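Local coordinates for GDSL-like protein (Collinsella aerofaciens ATCC 25986, PDB 7BXD) that probably hydrolyses acyl ester bonds, as a GDSL-like acyl-hydrolase of the SGNH hydrolase superfamily, at residues E28-C33 against G93-A98; Y101-G106 against L147-P152. One frame throughout, in Å; residues are numbered along the deposited sequence.

Contact 1 of 2, residues E28-C33 against G93-A98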
loop_
_atom_site.group_PDB
_atom_site.type_symbol
_atom_site.label_atom_id
_atom_site.label_comp_id
_atom_site.label_asym_id
_atom_site.label_seq_id
_atom_site.Cartn_x
_atom_site.Cartn_y
_atom_site.Cartn_z
ATOM N N GLU A 28 13.419 -7.911 16.149
ATOM C CA GLU A 28 14.684 -8.350 15.583
ATOM C C GLU A 28 14.620 -8.475 14.071
ATOM O O GLU A 28 15.553 -8.998 13.463
ATOM C CB GLU A 28 15.113 -9.689 16.203
ATOM N N SER A 29 13.544 -8.009 13.453
ATOM C CA SER A 29 13.317 -8.254 12.040
ATOM C C SER A 29 13.747 -7.065 11.196
ATOM O O SER A 29 13.690 -5.910 11.640
ATOM C CB SER A 29 11.833 -8.529 11.770
ATOM O OG SER A 29 11.438 -9.834 12.195
ATOM N N THR A 30 14.089 -7.354 9.933
ATOM C CA THR A 30 14.136 -6.338 8.882
ATOM C C THR A 30 12.817 -6.391 8.114
ATOM O O THR A 30 12.413 -7.459 7.636
ATOM C CB THR A 30 15.320 -6.598 7.942
ATOM O OG1 THR A 30 16.531 -6.458 8.690
ATOM C CG2 THR A 30 15.365 -5.596 6.779
ATOM N N ILE A 31 12.167 -5.233 7.982
ATOM C CA ILE A 31 10.823 -5.128 7.412
ATOM C C ILE A 31 10.928 -4.299 6.133
ATOM O O ILE A 31 11.297 -3.118 6.187
ATOM C CB ILE A 31 9.856 -4.471 8.409
ATOM C CG1 ILE A 31 9.845 -5.265 9.737
ATOM C CG2 ILE A 31 8.452 -4.382 7.800
ATOM C CD1 ILE A 31 8.992 -4.631 10.831
ATOM N N CYS A 32 10.595 -4.906 4.995
ATOM C CA CYS A 32 10.660 -4.239 3.698
ATOM C C CYS A 32 9.270 -3.723 3.325
ATOM O O CYS A 32 8.344 -4.517 3.131
ATOM C CB CYS A 32 11.180 -5.226 2.655
ATOM S SG CYS A 32 11.288 -4.516 1.014
ATOM N N CYS A 33 9.120 -2.385 3.262
ATOM C CA CYS A 33 7.836 -1.731 3.002
ATOM C C CYS A 33 7.780 -1.333 1.526
ATOM O O CYS A 33 8.457 -0.375 1.103
ATOM C CB CYS A 33 7.675 -0.524 3.936
ATOM S SG CYS A 33 7.732 -1.017 5.680
ATOM N N GLY A 93 13.882 -5.600 -8.191
ATOM C CA GLY A 93 14.901 -4.664 -7.758
ATOM C C GLY A 93 14.863 -4.260 -6.301
ATOM O O GLY A 93 15.694 -3.436 -5.888
ATOM N N ILE A 94 13.914 -4.773 -5.496
ATOM C CA ILE A 94 13.873 -4.447 -4.064
ATOM C C ILE A 94 14.595 -5.540 -3.287
ATOM O O ILE A 94 14.886 -6.626 -3.787
ATOM C CB ILE A 94 12.444 -4.200 -3.535
ATOM C CG1 ILE A 94 11.679 -5.513 -3.294
ATOM C CG2 ILE A 94 11.668 -3.250 -4.469
ATOM C CD1 ILE A 94 10.261 -5.305 -2.721
ATOM N N ASP A 95 14.934 -5.241 -2.036
ATOM C CA ASP A 95 15.646 -6.192 -1.186
ATOM C C ASP A 95 14.897 -7.524 -1.127
ATOM O O ASP A 95 13.681 -7.548 -0.872
ATOM C CB ASP A 95 15.728 -5.587 0.222
ATOM C CG ASP A 95 16.456 -6.464 1.210
ATOM O OD1 ASP A 95 17.245 -7.362 0.809
ATOM O OD2 ASP A 95 16.253 -6.230 2.435
ATOM N N ASP A 96 15.604 -8.632 -1.396
ATOM C CA ASP A 96 14.997 -9.961 -1.295
ATOM C C ASP A 96 15.291 -10.676 0.018
ATOM O O ASP A 96 14.817 -11.804 0.221
ATOM C CB ASP A 96 15.382 -10.853 -2.489
ATOM C CG ASP A 96 16.855 -11.271 -2.486
ATOM O OD1 ASP A 96 17.553 -11.098 -1.459
ATOM O OD2 ASP A 96 17.296 -11.812 -3.525
ATOM N N ALA A 97 16.035 -10.037 0.927
ATOM C CA ALA A 97 16.560 -10.701 2.111
ATOM C C ALA A 97 15.876 -10.258 3.397
ATOM O O ALA A 97 16.342 -10.619 4.479
ATOM C CB ALA A 97 18.072 -10.468 2.202
ATOM N N ALA A 98 14.770 -9.513 3.321
ATOM C CA ALA A 98 14.112 -9.067 4.536
ATOM C C ALA A 98 13.346 -10.216 5.200
ATOM O O ALA A 98 13.020 -11.243 4.580
ATOM C CB ALA A 98 13.141 -7.931 4.221
#
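The methyl of Ala98 nests against the backbone and side chains of Thr30 and Cys32, the two residues of the strand that begins at Thr30 whose CB atoms face the loop 93-98. Ala98 CB lies 3.5 Å from Thr30 O and 3.7 Å from Cys32 CB, and the Thr30 methyl CG2 approaches the same CB at 4.1 Å. The Thr30 rotamer sets this methyl, trans to the backbone N, against Ala98 and leaves the hydroxyl farther off. Further along the strand the thiol takes over: Cys32 SG, also anti to its backbone N (chi1 179°), extends to Ile94 CD1, 4.0 Å away at the end of that side chain. No hydrogen bond joins the two segments, which meet by van der Waals contact alone.

Behind this layer the loop holds its own shape. Asp95 OD1 accepts from Ala97 N at 2.9 Å in an Asx turn, the donor standing 66° out of the carboxylate plane. Tyr101 OH bonds both Asp95 O and Ala98 N, bridging the two ends of the bend, while Arg141 binds Ile94 O. Asp95 OD2 lies near Glu68 OE1, a pairing of like charges that may raise the affinity of one of them for a proton.

On the strand side, Thr30 N is bonded to Asp99 OD2, just beyond the loop. Cys32 and Ile94 both touch Phe70 of strand 66-71, and Cys32 also rests on Tyr101. In the parallel alpha/beta sheet of the SGNH hydrolase fold, the loop thus joins helix 87-90 to strand 100-104 across the face that carries Thr30, Cys32, Phe70 and Tyr101.

Contact 2 of 2, residues Y101-G106 against L147-P152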
loop_
_atom_site.group_PDB
_atom_site.type_symbol
_atom_site.label_atom_id
_atom_site.label_comp_id
_atom_site.label_asym_id
_atom_site.label_seq_id
_atom_site.Cartn_x
_atom_site.Cartn_y
_atom_site.Cartn_z
ATOM N N TYR A 101 7.767 -8.700 4.552
ATOM C CA TYR A 101 7.391 -7.816 3.455
ATOM C C TYR A 101 6.013 -7.259 3.745
ATOM O O TYR A 101 5.077 -8.023 4.032
ATOM C CB TYR A 101 7.363 -8.557 2.106
ATOM C CG TYR A 101 8.786 -8.809 1.684
ATOM C CD1 TYR A 101 9.502 -9.858 2.225
ATOM C CD2 TYR A 101 9.472 -7.904 0.847
ATOM C CE1 TYR A 101 10.862 -10.035 1.944
ATOM C CE2 TYR A 101 10.827 -8.052 0.568
ATOM C CZ TYR A 101 11.517 -9.111 1.129
ATOM O OH TYR A 101 12.861 -9.273 0.922
ATOM N N VAL A 102 5.889 -5.933 3.663
ATOM C CA VAL A 102 4.614 -5.227 3.846
ATOM C C VAL A 102 4.297 -4.558 2.518
ATOM O O VAL A 102 5.037 -3.662 2.083
ATOM C CB VAL A 102 4.704 -4.190 4.980
ATOM C CG1 VAL A 102 3.396 -3.425 5.095
ATOM C CG2 VAL A 102 5.046 -4.873 6.314
ATOM N N VAL A 103 3.225 -5.008 1.841
ATOM C CA VAL A 103 2.869 -4.499 0.511
ATOM C C VAL A 103 1.622 -3.645 0.670
ATOM O O VAL A 103 0.581 -4.146 1.120
ATOM C CB VAL A 103 2.635 -5.643 -0.493
ATOM C CG1 VAL A 103 2.303 -5.056 -1.860
ATOM C CG2 VAL A 103 3.856 -6.579 -0.558
ATOM N N PHE A 104 1.719 -2.366 0.295
ATOM C CA PHE A 104 0.676 -1.374 0.550
ATOM C C PHE A 104 0.479 -0.581 -0.736
ATOM O O PHE A 104 1.307 0.265 -1.072
ATOM C CB PHE A 104 1.197 -0.495 1.692
ATOM C CG PHE A 104 0.281 0.629 2.152
ATOM C CD1 PHE A 104 -1.113 0.552 2.092
ATOM C CD2 PHE A 104 0.868 1.766 2.728
ATOM C CE1 PHE A 104 -1.902 1.581 2.590
ATOM C CE2 PHE A 104 0.077 2.803 3.218
ATOM C CZ PHE A 104 -1.313 2.708 3.142
ATOM N N GLY A 105 -0.559 -0.898 -1.499
ATOM C CA GLY A 105 -0.781 -0.230 -2.772
ATOM C C GLY A 105 -2.192 -0.462 -3.254
ATOM O O GLY A 105 -2.984 -1.155 -2.608
ATOM N N GLY A 106 -2.493 0.129 -4.421
ATOM C CA GLY A 106 -3.751 -0.085 -5.104
ATOM C C GLY A 106 -4.558 1.174 -5.339
ATOM O O GLY A 106 -5.437 1.166 -6.212
ATOM N N LEU A 147 4.795 -12.314 4.782
ATOM C CA LEU A 147 4.216 -11.362 3.832
ATOM C C LEU A 147 2.873 -10.901 4.364
ATOM O O LEU A 147 2.002 -11.724 4.698
ATOM C CB LEU A 147 4.028 -12.064 2.483
ATOM C CG LEU A 147 3.284 -11.298 1.388
ATOM C CD1 LEU A 147 3.969 -9.961 1.072
ATOM C CD2 LEU A 147 3.176 -12.181 0.122
ATOM N N VAL A 148 2.695 -9.581 4.425
ATOM C CA VAL A 148 1.458 -8.973 4.910
ATOM C C VAL A 148 1.059 -7.928 3.876
ATOM O O VAL A 148 1.884 -7.084 3.493
ATOM C CB VAL A 148 1.668 -8.303 6.291
ATOM C CG1 VAL A 148 0.399 -7.641 6.777
ATOM C CG2 VAL A 148 2.183 -9.291 7.342
ATOM N N PHE A 149 -0.200 -7.954 3.450
ATOM C CA PHE A 149 -0.719 -6.904 2.577
ATOM C C PHE A 149 -1.505 -5.911 3.428
ATOM O O PHE A 149 -2.158 -6.284 4.406
ATOM C CB PHE A 149 -1.646 -7.456 1.479
ATOM C CG PHE A 149 -0.938 -7.756 0.187
ATOM C CD1 PHE A 149 0.067 -8.728 0.133
ATOM C CD2 PHE A 149 -1.248 -7.042 -0.971
ATOM C CE1 PHE A 149 0.718 -8.981 -1.077
ATOM C CE2 PHE A 149 -0.598 -7.328 -2.178
ATOM C CZ PHE A 149 0.386 -8.291 -2.232
ATOM N N MET A 150 -1.464 -4.640 3.028
ATOM C CA MET A 150 -2.304 -3.606 3.625
ATOM C C MET A 150 -3.175 -3.018 2.536
ATOM O O MET A 150 -2.678 -2.597 1.490
ATOM C CB MET A 150 -1.450 -2.501 4.297
ATOM C CG MET A 150 -0.400 -3.101 5.222
ATOM S SD MET A 150 0.206 -2.000 6.520
ATOM C CE MET A 150 0.936 -0.700 5.513
ATOM N N THR A 151 -4.480 -3.016 2.754
ATOM C CA THR A 151 -5.387 -2.482 1.740
ATOM C C THR A 151 -5.181 -0.972 1.595
ATOM O O THR A 151 -4.810 -0.293 2.560
ATOM C CB THR A 151 -6.829 -2.805 2.105
ATOM O OG1 THR A 151 -7.056 -2.301 3.430
ATOM C CG2 THR A 151 -7.126 -4.304 2.050
ATOM N N PRO A 152 -5.409 -0.435 0.393
ATOM C CA PRO A 152 -5.133 0.992 0.155
ATOM C C PRO A 152 -6.078 1.878 0.932
ATOM O O PRO A 152 -7.294 1.630 0.991
ATOM C CB PRO A 152 -5.365 1.146 -1.364
ATOM C CG PRO A 152 -6.281 -0.023 -1.740
ATOM C CD PRO A 152 -5.803 -1.145 -0.836
HETATM O O HOH W 1 -1.492 -3.547 -0.784
#
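Tyr101-Phe104 and Leu147-Met150 run as parallel neighbours, their axes 4.7 Å apart and 20° askew, with Val148 N bonding Tyr101 O, Val103 N bonding Val148 O and Met150 N bonding Val103 O (2.8 Å). On one face of the sheet Val103 sits with CB over the centre of the Phe149 ring, 3.8 Å from the centroid and 7° off the normal, a CH-pi contact; Leu147 CD1 touches Val103 CG2 beside it. On the other face a bend at chi3 (-62°) brings Met150 CE over the Phe104 ring, 4.0 Å from its centroid and offset toward the rim, and to 3.7 Å from Val102 CG1; SD stands farther above the ring in a Met-aromatic contact. Thr151 O meets the edge of that ring. Beyond the strands Pro152 CD lies 3.3 Å from Gly105 O, and Gly106 is the N-cap of helix 107-111; the Gly-x-Asn-Asp sequence beginning there is consistent with the third conserved block of SGNH hydrolases. Directional backbone bonds thus set the register, each face adds one CH-pi contact among aliphatic ones, and a water, also within reach of Val103 O, links Gly105 N to Met150 O, 4.0 Å apart and too far for a direct bond.

From the N terminus, strand 30-35 comes first along the chain, which then passes through strand 66-71 and helix 87-90 before contact 1 closes this excursion by returning loop 93-98 to the first strand. The same loop leads at once into strand 100-104, where contact 2 opens; helices 107-111 and 127-141 intervene before strand 146-150 closes it in a parallel beta-alpha-beta crossover. The two contacts are therefore in series, neither nested nor crossed, with centres about 14 Å apart. They meet through Tyr101, whose side chain reaches back to loop 93-98, and through the sheet, where Cys32 O and Val102 N probably bond and Ile31 packs on Val102, joining adjacent strands 30-35, 100-104 and 146-150.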